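Local coordinates for discoidin-2 (Dictyostelium discoideum, PDB 2VM9), which binds galactose and N-acetylgalactosamine as a trimeric lectin and may take part in spore formation and spore coat assembly, at residues V169-D173 with R174-S178. Residues are numbered along the deposited sequence; the frame is centred on the assembly and turned at random.
Sequences VSIGD and RSLNS
D173 and S175 form an Asx turn in the lectin-like region, in the loop between strands 163-170 and 183-190, illustrating how one carboxylate can organise a change of chain direction. The backbone N of S175 donates to D173 OD1 (3.0 Å, 152° at the hydrogen) from well above the carboxylate plane. S175 OG donates to the same oxygen at 2.7 Å, on its syn side, and both donors arrive from one face. With CG of D173 set between its backbone N and carbonyl carbon (chi1 70°), OD1 lies within reach of both S175 donors. A type I beta turn from R174 to N177 overlaps the Asx turn, closed by N177 N to R174 O at 2.9 Å. A water spans D173 O and L176 N, 2.8 Å from each.

R174, bent at chi2 and chi3, folds back so that D173 C lies over one face of its guanidinium, 3.2 Å from NE. Its NH2 is hydrogen-bonded to Y244 O, and the group makes a cation-pi contact with Y244. On the apolar side, CD1 of I171 meets CD1 of L176 at 3.9 Å, the two side chains crossing at about a right angle, and both touch F235. Carbohydrate-binding D209 and W238 lie nearby, their side chains about 6 Å from that of R174 and about 8 Å from that of L176, respectively.

R187 ties the loop down, pairing with D173 OD1 in a salt bridge and with I171 O in a hydrogen bond. Three donors thus converge on OD1, which should favour the ionised carboxylate and fix its rotation.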
loop_
_atom_site.group_PDB
_atom_site.type_symbol
_atom_site.label_atom_id
_atom_site.label_comp_id
_atom_site.label_asym_id
_atom_site.label_seq_id
_atom_site.Cartn_x
_atom_site.Cartn_y
_atom_site.Cartn_z
ATOM N N VAL A 169 6.878 21.380 18.636
ATOM C CA VAL A 169 7.849 21.562 19.692
ATOM C C VAL A 169 8.147 23.065 19.811
ATOM O O VAL A 169 8.265 23.741 18.805
ATOM C CB VAL A 169 9.136 20.706 19.433
ATOM C CG1 VAL A 169 9.709 20.946 18.044
ATOM C CG2 VAL A 169 10.185 20.901 20.530
ATOM N N SER A 170 8.278 23.548 21.038
ATOM C CA SER A 170 8.570 24.966 21.295
ATOM C C SER A 170 9.706 25.073 22.284
ATOM O O SER A 170 10.054 24.101 22.963
ATOM C CB SER A 170 7.344 25.657 21.919
ATOM O OG SER A 170 6.185 25.572 21.094
ATOM N N ILE A 171 10.291 26.264 22.377
ATOM C CA ILE A 171 11.276 26.495 23.433
ATOM C C ILE A 171 10.573 26.366 24.784
ATOM O O ILE A 171 11.020 25.601 25.651
ATOM C CB ILE A 171 11.923 27.886 23.296
ATOM C CG1 ILE A 171 12.633 28.001 21.938
ATOM C CG2 ILE A 171 12.933 28.114 24.456
ATOM C CD1 ILE A 171 13.220 29.381 21.628
ATOM N N GLY A 172 9.476 27.108 24.956
ATOM C CA GLY A 172 8.607 26.913 26.108
ATOM C C GLY A 172 9.085 27.600 27.363
ATOM O O GLY A 172 8.444 27.489 28.421
ATOM N N ASP A 173 10.195 28.325 27.247
ATOM C CA ASP A 173 10.711 29.150 28.334
ATOM C C ASP A 173 11.650 30.225 27.772
ATOM O O ASP A 173 11.749 30.391 26.553
ATOM C CB ASP A 173 11.412 28.294 29.406
ATOM C CG ASP A 173 12.732 27.694 28.943
ATOM O OD1 ASP A 173 13.264 28.058 27.869
ATOM O OD2 ASP A 173 13.282 26.847 29.700
ATOM N N ARG A 174 12.338 30.934 28.671
ATOM C CA ARG A 174 13.116 32.117 28.274
ATOM C C ARG A 174 14.600 31.809 28.055
ATOM O O ARG A 174 15.457 32.714 28.155
ATOM C CB ARG A 174 12.958 33.230 29.311
ATOM C CG ARG A 174 11.524 33.500 29.693
ATOM C CD ARG A 174 10.710 34.082 28.544
ATOM N NE ARG A 174 10.231 33.100 27.551
ATOM C CZ ARG A 174 9.139 32.345 27.663
ATOM N NH1 ARG A 174 8.383 32.407 28.771
ATOM N NH2 ARG A 174 8.794 31.524 26.664
ATOM N N SER A 175 14.884 30.552 27.732
ATOM C CA SER A 175 16.245 30.066 27.539
ATOM C C SER A 175 17.064 30.894 26.548
ATOM O O SER A 175 18.288 31.028 26.722
ATOM C CB SER A 175 16.221 28.614 27.051
ATOM O OG SER A 175 15.906 27.778 28.114
ATOM N N LEU A 176 16.412 31.397 25.495
ATOM C CA LEU A 176 17.085 32.190 24.474
ATOM C C LEU A 176 16.742 33.674 24.533
ATOM O O LEU A 176 17.085 34.442 23.618
ATOM C CB LEU A 176 16.770 31.637 23.073
ATOM C CG LEU A 176 17.307 30.233 22.757
ATOM C CD1 LEU A 176 17.015 29.962 21.273
ATOM C CD2 LEU A 176 18.832 30.083 23.051
ATOM N N ASN A 177 16.104 34.073 25.618
ATOM C CA ASN A 177 15.593 35.431 25.752
ATOM C C ASN A 177 16.582 36.454 26.314
ATOM O O ASN A 177 16.185 37.567 26.676
ATOM C CB ASN A 177 14.309 35.456 26.583
ATOM C CG ASN A 177 13.472 36.685 26.279
ATOM O OD1 ASN A 177 13.263 37.019 25.101
ATOM N ND2 ASN A 177 12.993 37.365 27.328
ATOM N N SER A 178 17.859 36.091 26.361
ATOM C CA SER A 178 18.898 37.008 26.842
ATOM C C SER A 178 20.237 36.524 26.341
ATOM O O SER A 178 20.363 35.380 25.919
ATOM C CB SER A 178 18.929 37.054 28.386
ATOM O OG SER A 178 19.236 35.782 28.945
HETATM O O HOH W 1 13.649 31.587 24.921
#